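Local coordinates for protein enolase from the environmental genome shotgun sequencing of the Sargasso Sea (PDB 2QGY) that is of unknown function but belongs to the enolase superfamily, binds a magnesium ion and probably acts on a carboxylate substrate as its relatives do, at residues 87-90 against 91-94; 185-188 against 189-193. All blocks are in the same frame, centred on the assembly; numbering follows the deposited sequence.

Overall arrangement
Both contacts sit at the C-terminal end of a helix, but in different domains and on opposite sides of the chain's centre, with their own centres about 49 Å apart. Contact 1 ends helix 82-93 in the N-terminal domain and is a surface contact, with its apolar side laid on helices 60-74 and 99-120 and touching the second subunit. Contact 2 ends helix 177-191 of the barrel domain and is partly buried between strands and a neighbouring helix. The chemistry follows the place: a serine hydroxyl returning to its own helix closes contact 1, whereas in contact 2 a buried arginine reaches past the helix end to hold the following loop.

Contact 1: 87-90 against 91-94; sequences NKIS and LLSD
Ser-93 and Ile-89 form the close-packed side of the last turn of helix 82-93. Ser-93 OG sits between its own backbone N and carbonyl carbon (chi1 63°), which turns the hydroxyl back to donate to Ile-89 O at 2.8 Å, tilted from the carbonyl plane. The Ser-93 amide N bonds to the same Ile-89 O at 2.9 Å, so one buried residue grips a single carbonyl twice. Beside it, Leu-92 lays CG over Lys-88 O at 3.5 Å, while its CD2 meets Lys-88 CE at 4.0 Å, the two side chains crossing at about a right angle. The lysine chain bends at chi2 and runs on to a salt bridge with Glu-73. Ile-89 and Leu-92 both rest on Leu-70, and Leu-92 also packs on Phe-58 of the second subunit. The other side is looser: Asn-87, Ser-90 and Leu-91 are exposed, Leu-91 N bonds to Asn-87 O at 3.0 Å, and Ser-90 OG is hydrogen-bonded to Tyr-86 O. Asp-94 then leaves the helix with positive phi. The helix end is thus secured on its inner side by the Ile-89 carbonyl, which accepts two hydrogen bonds, while the exposed side ends on a weak backbone bond, Asp-94 N to Ser-90 O at 3.3 Å.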
ATOM      1  N   ASN A  87     -18.243  -2.517  -3.415  1.00 20.08           N
ATOM      2  CA  ASN A  87     -18.259  -3.980  -3.336  1.00 21.40           C
ATOM      3  C   ASN A  87     -17.378  -4.669  -4.365  1.00 20.97           C
ATOM      4  O   ASN A  87     -16.702  -5.673  -4.061  1.00 22.02           O
ATOM      5  CB  ASN A  87     -19.714  -4.509  -3.391  1.00 21.10           C
ATOM      6  CG  ASN A  87     -20.502  -4.138  -2.158  1.00 23.57           C
ATOM      7  OD1 ASN A  87     -19.925  -3.854  -1.099  1.00 25.79           O
ATOM      8  ND2 ASN A  87     -21.833  -4.163  -2.265  1.00 23.55           N
ATOM      9  N   LYS A  88     -17.362  -4.138  -5.584  1.00 21.22           N
ATOM     10  CA  LYS A  88     -16.535  -4.692  -6.641  1.00 21.63           C
ATOM     11  C   LYS A  88     -15.049  -4.503  -6.317  1.00 20.95           C
ATOM     12  O   LYS A  88     -14.250  -5.409  -6.516  1.00 20.42           O
ATOM     13  CB  LYS A  88     -16.858  -4.009  -7.961  1.00 21.88           C
ATOM     14  CG  LYS A  88     -15.932  -4.363  -9.125  1.00 26.76           C
ATOM     15  CD  LYS A  88     -16.222  -5.751  -9.674  1.00 32.68           C
ATOM     16  CE  LYS A  88     -15.439  -5.985 -10.957  1.00 36.51           C
ATOM     17  NZ  LYS A  88     -15.992  -7.131 -11.744  1.00 39.59           N
ATOM     18  N   ILE A  89     -14.693  -3.303  -5.866  1.00 20.21           N
ATOM     19  CA  ILE A  89     -13.322  -3.041  -5.401  1.00 20.05           C
ATOM     20  C   ILE A  89     -12.903  -4.045  -4.317  1.00 21.65           C
ATOM     21  O   ILE A  89     -11.815  -4.621  -4.392  1.00 21.11           O
ATOM     22  CB  ILE A  89     -13.129  -1.561  -4.894  1.00 20.22           C
ATOM     23  CG1 ILE A  89     -13.180  -0.582  -6.063  1.00 19.44           C
ATOM     24  CG2 ILE A  89     -11.765  -1.386  -4.125  1.00 19.25           C
ATOM     25  CD1 ILE A  89     -12.203  -0.915  -7.230  1.00 21.08           C
ATOM     26  N   SER A  90     -13.755  -4.227  -3.311  1.00 22.27           N
ATOM     27  CA  SER A  90     -13.480  -5.166  -2.244  1.00 24.25           C
ATOM     28  C   SER A  90     -13.201  -6.559  -2.816  1.00 24.39           C
ATOM     29  O   SER A  90     -12.230  -7.202  -2.414  1.00 24.59           O
ATOM     30  CB  SER A  90     -14.626  -5.231  -1.239  1.00 24.43           C
ATOM     31  OG  SER A  90     -14.884  -3.949  -0.677  1.00 31.05           O
ATOM     32  N   LEU A  91     -14.024  -7.001  -3.769  1.00 24.23           N
ATOM     33  CA  LEU A  91     -13.867  -8.331  -4.388  1.00 25.43           C
ATOM     34  C   LEU A  91     -12.546  -8.477  -5.162  1.00 24.96           C
ATOM     35  O   LEU A  91     -11.777  -9.403  -4.923  1.00 24.83           O
ATOM     36  CB  LEU A  91     -15.062  -8.660  -5.297  1.00 24.96           C
ATOM     37  CG  LEU A  91     -14.894  -9.860  -6.250  1.00 28.98           C
ATOM     38  CD1 LEU A  91     -14.940 -11.204  -5.510  1.00 30.45           C
ATOM     39  CD2 LEU A  91     -15.936  -9.834  -7.405  1.00 26.57           C
ATOM     40  N   LEU A  92     -12.269  -7.536  -6.062  1.00 24.78           N
ATOM     41  CA  LEU A  92     -11.092  -7.642  -6.900  1.00 25.02           C
ATOM     42  C   LEU A  92      -9.767  -7.401  -6.168  1.00 25.02           C
ATOM     43  O   LEU A  92      -8.743  -8.024  -6.508  1.00 25.86           O
ATOM     44  CB  LEU A  92     -11.248  -6.793  -8.162  1.00 25.21           C
ATOM     45  CG  LEU A  92     -11.205  -5.283  -8.136  1.00 25.39           C
ATOM     46  CD1 LEU A  92      -9.743  -4.837  -8.214  1.00 26.85           C
ATOM     47  CD2 LEU A  92     -11.947  -4.797  -9.379  1.00 28.01           C
ATOM     48  N   SER A  93      -9.781  -6.552  -5.141  1.00 24.22           N
ATOM     49  CA  SER A  93      -8.531  -6.267  -4.408  1.00 23.77           C
ATOM     50  C   SER A  93      -8.106  -7.400  -3.484  1.00 23.46           C
ATOM     51  O   SER A  93      -6.921  -7.552  -3.201  1.00 21.82           O
ATOM     52  CB  SER A  93      -8.615  -4.955  -3.633  1.00 24.14           C
ATOM     53  OG  SER A  93      -9.613  -4.991  -2.643  1.00 25.31           O
ATOM     54  N   ASP A  94      -9.090  -8.141  -2.967  1.00 23.84           N
ATOM     55  CA  ASP A  94      -8.846  -9.333  -2.131  1.00 24.78           C
ATOM     56  C   ASP A  94      -7.824  -9.049  -1.043  1.00 23.93           C
ATOM     57  O   ASP A  94      -6.841  -9.767  -0.908  1.00 24.96           O
ATOM     58  CB  ASP A  94      -8.372 -10.520  -2.976  1.00 26.12           C
ATOM     59  CG  ASP A  94      -8.275 -11.824  -2.154  1.00 29.46           C
ATOM     60  OD1 ASP A  94      -9.002 -11.959  -1.137  1.00 33.89           O
ATOM     61  OD2 ASP A  94      -7.460 -12.698  -2.514  1.00 33.23           O
TER

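Contact 2: 185-188 against 189-193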
ATOM      1  N   GLU A 185       9.017  29.011  19.576  1.00 31.16           N
ATOM      2  CA  GLU A 185       8.880  30.207  20.411  1.00 32.43           C
ATOM      3  C   GLU A 185       8.584  31.456  19.591  1.00 31.84           C
ATOM      4  O   GLU A 185       7.618  32.178  19.877  1.00 31.99           O
ATOM      5  CB  GLU A 185      10.124  30.417  21.270  1.00 32.70           C
ATOM      6  CG  GLU A 185       9.936  31.498  22.336  1.00 37.56           C
ATOM      7  CD  GLU A 185      11.162  31.702  23.192  1.00 42.78           C
ATOM      8  OE1 GLU A 185      12.148  30.947  23.035  1.00 45.01           O
ATOM      9  OE2 GLU A 185      11.141  32.627  24.036  1.00 46.35           O
ATOM     10  N   LYS A 186       9.405  31.696  18.568  1.00 32.14           N
ATOM     11  CA  LYS A 186       9.200  32.807  17.631  1.00 32.02           C
ATOM     12  C   LYS A 186       7.837  32.749  16.942  1.00 31.64           C
ATOM     13  O   LYS A 186       7.172  33.773  16.778  1.00 31.28           O
ATOM     14  CB  LYS A 186      10.340  32.846  16.608  1.00 32.39           C
ATOM     15  CG  LYS A 186      11.686  33.184  17.261  1.00 34.88           C
ATOM     16  CD  LYS A 186      12.891  32.578  16.529  1.00 38.03           C
ATOM     17  CE  LYS A 186      13.681  33.605  15.727  1.00 39.72           C
ATOM     18  NZ  LYS A 186      15.063  33.111  15.509  1.00 43.32           N
ATOM     19  N   VAL A 187       7.393  31.547  16.566  1.00 30.99           N
ATOM     20  CA  VAL A 187       6.079  31.418  15.950  1.00 30.81           C
ATOM     21  C   VAL A 187       4.968  31.852  16.911  1.00 31.28           C
ATOM     22  O   VAL A 187       4.075  32.613  16.546  1.00 31.49           O
ATOM     23  CB  VAL A 187       5.800  29.965  15.444  1.00 30.43           C
ATOM     24  CG1 VAL A 187       4.353  29.826  15.046  1.00 29.75           C
ATOM     25  CG2 VAL A 187       6.722  29.615  14.280  1.00 29.61           C
ATOM     26  N   ARG A 188       5.029  31.355  18.137  1.00 32.35           N
ATOM     27  CA  ARG A 188       4.049  31.692  19.172  1.00 33.25           C
ATOM     28  C   ARG A 188       4.010  33.216  19.437  1.00 34.17           C
ATOM     29  O   ARG A 188       2.952  33.785  19.718  1.00 34.98           O
ATOM     30  CB  ARG A 188       4.331  30.852  20.438  1.00 33.35           C
ATOM     31  CG  ARG A 188       3.261  30.887  21.535  1.00 33.03           C
ATOM     32  CD  ARG A 188       1.868  30.713  20.994  1.00 30.83           C
ATOM     33  NE  ARG A 188       1.366  29.352  21.136  1.00 29.13           N
ATOM     34  CZ  ARG A 188       0.235  28.916  20.595  1.00 28.81           C
ATOM     35  NH1 ARG A 188      -0.513  29.725  19.836  1.00 27.65           N
ATOM     36  NH2 ARG A 188      -0.134  27.659  20.786  1.00 26.26           N
ATOM     37  N   GLU A 189       5.146  33.880  19.264  1.00 34.69           N
ATOM     38  CA  GLU A 189       5.225  35.333  19.428  1.00 35.88           C
ATOM     39  C   GLU A 189       4.519  36.095  18.315  1.00 35.16           C
ATOM     40  O   GLU A 189       3.934  37.151  18.545  1.00 35.37           O
ATOM     41  CB  GLU A 189       6.680  35.783  19.501  1.00 36.50           C
ATOM     42  CG  GLU A 189       6.825  37.135  20.149  1.00 40.33           C
ATOM     43  CD  GLU A 189       7.730  38.064  19.378  1.00 44.55           C
ATOM     44  OE1 GLU A 189       8.828  37.620  18.963  1.00 45.86           O
ATOM     45  OE2 GLU A 189       7.335  39.243  19.198  1.00 47.05           O
ATOM     46  N   ILE A 190       4.593  35.555  17.106  1.00 34.10           N
ATOM     47  CA  ILE A 190       3.934  36.129  15.947  1.00 33.35           C
ATOM     48  C   ILE A 190       2.421  35.965  16.019  1.00 32.70           C
ATOM     49  O   ILE A 190       1.676  36.903  15.719  1.00 31.82           O
ATOM     50  CB  ILE A 190       4.459  35.469  14.638  1.00 33.37           C
ATOM     51  CG1 ILE A 190       5.964  35.726  14.477  1.00 34.26           C
ATOM     52  CG2 ILE A 190       3.661  35.942  13.428  1.00 33.24           C
ATOM     53  CD1 ILE A 190       6.594  35.023  13.292  1.00 34.04           C
ATOM     54  N   VAL A 191       1.973  34.777  16.433  1.00 31.76           N
ATOM     55  CA  VAL A 191       0.565  34.401  16.327  1.00 31.89           C
ATOM     56  C   VAL A 191      -0.207  34.645  17.629  1.00 31.77           C
ATOM     57  O   VAL A 191      -1.434  34.726  17.622  1.00 31.28           O
ATOM     58  CB  VAL A 191       0.382  32.912  15.811  1.00 31.44           C
ATOM     59  CG1 VAL A 191       1.159  32.694  14.506  1.00 31.35           C
ATOM     60  CG2 VAL A 191       0.798  31.882  16.860  1.00 31.62           C
ATOM     61  N   GLY A 192       0.517  34.776  18.736  1.00 32.10           N
ATOM     62  CA  GLY A 192      -0.123  35.031  20.013  1.00 33.07           C
ATOM     63  C   GLY A 192      -0.496  33.735  20.695  1.00 33.78           C
ATOM     64  O   GLY A 192      -0.313  32.656  20.131  1.00 33.53           O
ATOM     65  N   ASP A 193      -1.040  33.834  21.904  1.00 34.24           N
ATOM     66  CA  ASP A 193      -1.287  32.641  22.712  1.00 34.87           C
ATOM     67  C   ASP A 193      -2.605  31.927  22.410  1.00 34.25           C
ATOM     68  O   ASP A 193      -2.794  30.787  22.838  1.00 34.49           O
ATOM     69  CB  ASP A 193      -1.203  32.964  24.216  1.00 35.72           C
ATOM     70  CG  ASP A 193       0.196  33.299  24.660  1.00 38.19           C
ATOM     71  OD1 ASP A 193       1.142  32.569  24.304  1.00 41.92           O
ATOM     72  OD2 ASP A 193       0.352  34.303  25.384  1.00 42.32           O
TER
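Arg-188 starts with CG anti to its amide nitrogen (chi1 -169°), then bends at chi2 (46°) and again at chi3, and the two bends carry the guanidinium past the end of helix 177-191 to the carbonyl of Gly-192. There Arg-188 NH1 donates to Gly-192 O at 3.0 Å; the donor lies in the carbonyl plane, although the oxygen is somewhat out of the guanidinium plane. The same oxygen also lies 3.0 Å from Arg-188 CD, so the chain curls closely round it. Asp-193 O sits over one face of the guanidinium, offset toward the rim, and Val-191 CG2 comes within 3.9 Å of Arg-188 NH1. The Asp-193 carboxylate is less intimate: its OD1 stays 4.5 Å from Arg-188 NE, well out of the guanidinium plane; no N-H points at it, and any attraction is probably between the charges alone. Further bonds fix the group, NH1 to Leu-195 O and NH2 to Phe-220 O. Gly-192 is therefore held at both ends, its amide N bonding back to Arg-188 O at 2.8 Å. It is the first residue to leave the helix, with positive phi, and its backbone angles call for glycine.

On the inner face Val-187 CG1 meets Val-191 CG1 at 4.3 Å. Ile-190 CG1 lies 3.3 Å from Lys-186 O, on the side facing helix 150-162. This is the turn out of the helix in a beta-alpha-beta unit of the barrel: Val-187 packs on Ile-170 of strand 168-170 and Leu-197 of strand 197-200, Val-191 on Ile-168, and Ile-190 on Leu-154 and Glu-158 of helix 150-162.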